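Local coordinates for protein cytochrome C7 (Desulfuromonas acetoxidans, PDB 1HH5) that carries electrons through three c-type hemes, passing them from a dehydrogenase to ferredoxin in sulfate respiration coupled to phosphorylation, at residues K18-A21 against E22-C26; I39-K42 against S43-D47. One frame throughout, in Å; residues are numbered along the deposited sequence.

Contact 1: K18-A21 against E22-C26; sequences KAHA and EKLGC. With HEC (heme c), chain C.
Lys23 folds back one helical turn onto Ala19. Its chain runs extended to CE and then bends at chi4 (55°), which turns NZ in to Ala19 O at 3.2 Å. NZ arrives from above the carbonyl plane, not on a lone pair. Lys23 N reaches the same oxygen at 3.3 Å from the opposite face, so two donors grip one carbonyl. The bend also lays NZ beside Ala19 CB, while Lys23 CE passes 3.5 Å from the heme propionate oxygen O2D.

One residue on, Leu24 N bonds to His20 O at 2.9 Å. The Leu24 branch CD1 sits obliquely to the His20 ring and meets heme atom CAC at 3.7 Å. His20 points its ring at the heme, and NE2 binds the iron at 2.0 Å. Asp16 O accepts from His20 ND1, which helps to set the ring's rotation, and Phe15 meets the ring edge-to-face. The last turn closes with Gly25 N on Ala21 O at 2.8 Å. Gly25 has positive phi (93°), and a CB there would jam against the carbonyl of Leu24. His53 is the other axial ligand, giving the bis-histidine heme site of the cytochrome c3 family.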
# COMPACT_ATOMS: atom_id res chain seq x y z
N LYS A 18 -6.18 3.82 6.88
CA LYS A 18 -7.52 4.38 7.03
C LYS A 18 -8.01 5.08 5.77
O LYS A 18 -9.15 4.87 5.35
CB LYS A 18 -7.57 5.35 8.21
CG LYS A 18 -8.96 5.92 8.45
CD LYS A 18 -9.00 6.87 9.63
CE LYS A 18 -8.68 6.16 10.94
NZ LYS A 18 -9.61 5.02 11.22
N ALA A 19 -7.15 5.90 5.17
CA ALA A 19 -7.52 6.62 3.95
C ALA A 19 -7.88 5.64 2.83
O ALA A 19 -8.87 5.84 2.13
CB ALA A 19 -6.38 7.53 3.51
N HIS A 20 -7.07 4.60 2.64
CA HIS A 20 -7.36 3.62 1.61
C HIS A 20 -8.72 2.95 1.87
O HIS A 20 -9.53 2.77 0.97
CB HIS A 20 -6.27 2.54 1.56
CG HIS A 20 -5.05 2.94 0.80
ND1 HIS A 20 -4.11 3.85 1.24
CD2 HIS A 20 -4.61 2.53 -0.42
CE1 HIS A 20 -3.16 3.95 0.31
NE2 HIS A 20 -3.42 3.16 -0.72
N ALA A 21 -8.96 2.57 3.13
CA ALA A 21 -10.21 1.91 3.50
C ALA A 21 -11.43 2.78 3.22
O ALA A 21 -12.46 2.29 2.77
CB ALA A 21 -10.17 1.52 4.97
N GLU A 22 -11.30 4.07 3.48
CA GLU A 22 -12.39 5.02 3.28
C GLU A 22 -12.78 5.16 1.81
O GLU A 22 -13.95 5.36 1.48
CB GLU A 22 -11.99 6.38 3.83
CG GLU A 22 -13.10 7.41 3.81
CD GLU A 22 -12.60 8.78 4.21
OE1 GLU A 22 -11.89 9.41 3.40
OE2 GLU A 22 -12.90 9.22 5.34
N LYS A 23 -11.79 5.05 0.93
CA LYS A 23 -12.02 5.19 -0.49
C LYS A 23 -12.36 3.90 -1.22
O LYS A 23 -13.09 3.91 -2.20
CB LYS A 23 -10.78 5.81 -1.15
CG LYS A 23 -10.35 7.12 -0.53
CD LYS A 23 -9.15 7.71 -1.25
CE LYS A 23 -8.73 9.01 -0.59
NZ LYS A 23 -8.46 8.79 0.86
N LEU A 24 -11.84 2.79 -0.72
CA LEU A 24 -12.06 1.52 -1.39
C LEU A 24 -12.95 0.51 -0.69
O LEU A 24 -13.65 -0.26 -1.34
CB LEU A 24 -10.70 0.87 -1.66
CG LEU A 24 -9.75 1.75 -2.47
CD1 LEU A 24 -8.31 1.34 -2.19
CD2 LEU A 24 -10.08 1.63 -3.94
N GLY A 25 -12.93 0.52 0.64
CA GLY A 25 -13.73 -0.45 1.37
C GLY A 25 -12.83 -1.64 1.63
O GLY A 25 -11.92 -1.91 0.85
N CYS A 26 -13.10 -2.37 2.70
CA CYS A 26 -12.29 -3.51 3.11
C CYS A 26 -12.01 -4.62 2.10
O CYS A 26 -10.85 -5.03 1.95
CB CYS A 26 -12.91 -4.13 4.37
SG CYS A 26 -13.20 -2.91 5.69
FE HEC C . -2.44 3.02 -2.43
CHA HEC C . -2.82 6.38 -2.96
CHB HEC C . 0.56 3.64 -0.80
CHC HEC C . -2.07 -0.30 -1.83
CHD HEC C . -5.35 2.39 -4.12
NA HEC C . -1.38 4.63 -1.98
C1A HEC C . -1.67 5.95 -2.31
C2A HEC C . -0.56 6.82 -1.94
C3A HEC C . 0.39 6.06 -1.33
C4A HEC C . -0.13 4.72 -1.32
CMA HEC C . 1.76 6.52 -0.83
CAA HEC C . -0.45 8.26 -2.34
CBA HEC C . -0.66 9.31 -1.27
CGA HEC C . -1.94 9.12 -0.49
O1A HEC C . -1.92 8.43 0.55
O2A HEC C . -2.98 9.66 -0.93
NB HEC C . -1.06 1.93 -1.52
C1B HEC C . 0.12 2.33 -0.90
C2B HEC C . 0.83 1.19 -0.35
C3B HEC C . 0.06 0.11 -0.58
C4B HEC C . -1.10 0.56 -1.32
CMB HEC C . 2.25 1.21 0.19
CAB HEC C . 0.31 -1.34 -0.17
CBB HEC C . 0.57 -1.54 1.32
NC HEC C . -3.43 1.38 -2.95
C1C HEC C . -3.13 0.08 -2.63
C2C HEC C . -4.11 -0.83 -3.20
C3C HEC C . -5.04 -0.08 -3.87
C4C HEC C . -4.62 1.29 -3.69
CMC HEC C . -4.05 -2.34 -3.12
CAC HEC C . -6.29 -0.49 -4.66
CBC HEC C . -6.92 -1.85 -4.36
ND HEC C . -3.79 4.11 -3.32
C1D HEC C . -4.98 3.71 -3.89
C2D HEC C . -5.79 4.85 -4.28
C3D HEC C . -5.02 5.93 -4.08
C4D HEC C . -3.81 5.51 -3.43
CMD HEC C . -7.23 4.89 -4.79
CAD HEC C . -5.37 7.28 -4.66
CBD HEC C . -5.90 8.30 -3.70
CGD HEC C . -6.71 9.36 -4.40
O1D HEC C . -6.29 9.79 -5.50
O2D HEC C . -7.76 9.77 -3.85

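Contact 2: I39-K42 against S43-D47; sequences IDKK and SAHKD. With HEC (heme c), chain D.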
# COMPACT_ATOMS: atom_id res chain seq x y z
N ILE A 39 3.67 -7.59 3.84
CA ILE A 39 4.20 -6.66 2.85
C ILE A 39 5.72 -6.69 2.77
O ILE A 39 6.40 -6.44 3.76
CB ILE A 39 3.77 -5.20 3.16
CG1 ILE A 39 2.25 -5.06 3.08
CG2 ILE A 39 4.45 -4.24 2.18
CD1 ILE A 39 1.66 -5.41 1.72
N ASP A 40 6.24 -7.00 1.59
CA ASP A 40 7.68 -7.00 1.38
C ASP A 40 7.93 -6.39 0.01
O ASP A 40 6.99 -6.05 -0.71
CB ASP A 40 8.28 -8.42 1.46
CG ASP A 40 7.95 -9.27 0.24
OD1 ASP A 40 7.04 -8.93 -0.53
OD2 ASP A 40 8.62 -10.31 0.07
N LYS A 41 9.20 -6.23 -0.35
CA LYS A 41 9.55 -5.65 -1.64
C LYS A 41 8.77 -6.28 -2.80
O LYS A 41 8.16 -5.57 -3.60
CB LYS A 41 11.05 -5.80 -1.89
CG LYS A 41 11.53 -5.26 -3.22
CD LYS A 41 13.04 -5.39 -3.38
CE LYS A 41 13.49 -4.88 -4.74
NZ LYS A 41 14.96 -5.00 -4.95
N LYS A 42 8.77 -7.60 -2.88
CA LYS A 42 8.07 -8.28 -3.97
C LYS A 42 6.56 -8.05 -4.00
O LYS A 42 6.00 -7.74 -5.06
CB LYS A 42 8.38 -9.78 -3.94
CG LYS A 42 9.86 -10.09 -4.14
CD LYS A 42 10.12 -11.56 -4.41
CE LYS A 42 9.59 -11.98 -5.78
NZ LYS A 42 9.87 -13.41 -6.07
N SER A 43 5.89 -8.19 -2.87
CA SER A 43 4.44 -7.99 -2.86
C SER A 43 4.07 -6.53 -3.10
O SER A 43 3.14 -6.24 -3.86
CB SER A 43 3.83 -8.49 -1.54
OG SER A 43 4.33 -7.78 -0.43
N ALA A 44 4.82 -5.61 -2.49
CA ALA A 44 4.54 -4.19 -2.65
C ALA A 44 4.69 -3.70 -4.09
O ALA A 44 3.89 -2.89 -4.56
CB ALA A 44 5.45 -3.38 -1.72
N HIS A 45 5.70 -4.21 -4.79
CA HIS A 45 5.93 -3.80 -6.17
C HIS A 45 5.00 -4.51 -7.13
O HIS A 45 5.03 -4.27 -8.33
CB HIS A 45 7.38 -4.06 -6.57
CG HIS A 45 8.36 -3.19 -5.85
ND1 HIS A 45 9.73 -3.33 -5.92
CD2 HIS A 45 8.14 -2.13 -5.03
CE1 HIS A 45 10.28 -2.37 -5.16
NE2 HIS A 45 9.36 -1.61 -4.61
N LYS A 46 4.17 -5.38 -6.57
CA LYS A 46 3.20 -6.10 -7.37
C LYS A 46 1.78 -5.92 -6.85
O LYS A 46 1.34 -4.80 -6.60
CB LYS A 46 3.56 -7.59 -7.42
CG LYS A 46 3.68 -8.13 -8.83
CD LYS A 46 2.37 -8.01 -9.59
CE LYS A 46 2.51 -8.50 -11.02
NZ LYS A 46 3.54 -7.70 -11.75
N ASP A 47 1.08 -7.04 -6.67
CA ASP A 47 -0.32 -7.06 -6.25
C ASP A 47 -0.73 -6.43 -4.92
O ASP A 47 -1.86 -5.97 -4.79
CB ASP A 47 -0.83 -8.50 -6.29
CG ASP A 47 -0.84 -9.06 -7.70
OD1 ASP A 47 -1.04 -8.29 -8.66
OD2 ASP A 47 -0.67 -10.29 -7.84
FE HEC D . 9.75 0.06 -3.61
CHA HEC D . 10.80 -1.75 -0.92
CHB HEC D . 12.93 0.09 -4.90
CHC HEC D . 8.61 1.69 -6.43
CHD HEC D . 6.64 0.42 -2.19
NA HEC D . 11.48 -0.66 -3.03
C1A HEC D . 11.75 -1.40 -1.89
C2A HEC D . 13.16 -1.72 -1.82
C3A HEC D . 13.76 -1.22 -2.93
C4A HEC D . 12.72 -0.54 -3.68
CMA HEC D . 15.23 -1.35 -3.34
CAA HEC D . 13.88 -2.48 -0.71
CBA HEC D . 14.51 -1.58 0.33
CGA HEC D . 15.31 -2.36 1.35
O1A HEC D . 15.80 -1.75 2.32
O2A HEC D . 15.46 -3.59 1.18
NB HEC D . 10.59 0.78 -5.27
C1B HEC D . 11.93 0.75 -5.63
C2B HEC D . 12.15 1.42 -6.90
C3B HEC D . 10.93 1.72 -7.40
C4B HEC D . 9.97 1.39 -6.35
CMB HEC D . 13.50 1.87 -7.48
CAB HEC D . 10.59 2.24 -8.79
CBB HEC D . 10.78 1.13 -9.83
NC HEC D . 8.01 0.83 -4.20
C1C HEC D . 7.69 1.42 -5.42
C2C HEC D . 6.31 1.88 -5.45
C3C HEC D . 5.81 1.64 -4.21
C4C HEC D . 6.84 0.95 -3.45
CMC HEC D . 5.56 2.44 -6.66
CAC HEC D . 4.44 2.04 -3.66
CBC HEC D . 3.29 1.41 -4.42
ND HEC D . 8.88 -0.57 -1.96
C1D HEC D . 7.60 -0.29 -1.49
C2D HEC D . 7.37 -0.90 -0.19
C3D HEC D . 8.48 -1.61 0.10
C4D HEC D . 9.44 -1.37 -0.97
CMD HEC D . 6.14 -0.73 0.71
CAD HEC D . 8.65 -2.61 1.25
CBD HEC D . 9.55 -2.12 2.37
CGD HEC D . 9.70 -3.15 3.47
O1D HEC D . 10.30 -4.22 3.22
O2D HEC D . 9.21 -2.89 4.59
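Asp40 and Ser43 exchange two nearly straight hydrogen bonds. Ser43 N gives its hydrogen to Asp40 OD1 at 2.7 Å, with an N-H...O angle of 174°. In return, Asp40 N donates to Ser43 OG at 2.9 Å. Both side chains place their first polar branch between the backbone N and the carbonyl carbon (chi1 73° for Asp40, 62° for Ser43), which turns each back toward the other's backbone. This is a capping box, with Asp40 as N-cap of the short helix 41-44. The carboxylate lies at the positive end of the helix dipole, which would probably favour its charged form. An alanine in place of Asp40 would take away the acceptor of Ser43 N and is likely to leave the first turn of the helix less firmly fixed.

The main chain continues the turn. Ala44 N bonds to Asp40 O at 2.8 Å, and His45 N to Lys41 O at 3.1 Å. The oxygen of Lys41 also lies over one face of the His45 ring, offset toward its rim. The ring points at the heme, where NE2 binds the iron at 2.0 Å; His66 supplies the second axial nitrogen.

Lys41 keeps a fully extended chain. Its CG comes 3.7 Å from His45 CE1 and the two side chains cross obliquely. CD and CE then run along the porphyrin near C2A and C3A, so the aliphatic part of this lysine packs against both His45 and the heme. Ala44 CB touches the heme at C2D, 3.5 Å away. Ile39 brings its CG2 branch alongside, to Ala44 CB at 4.1 Å, and the same branch also approaches heme methyl CMD. Ile39 and Ser43 also touch Ala48 in the following loop.

Contact 1 comes first along the chain and ends before contact 2 begins. It lies on helix 17-24, and contact 2 on helix 41-44, the next helix in sequence. Their centres are about 19 Å apart, on opposite sides of the chain's centre. The nearest atoms stay about 10 Å apart, so the two do not touch. Each supplies one axial histidine to a different heme: His20 to heme #2 and His45 to heme #3. The partner ligands, His53 and His66, come later in the sequence. Each of these two hemes thus ties an earlier part of the chain to a later one in this small, heme-rich electron carrier.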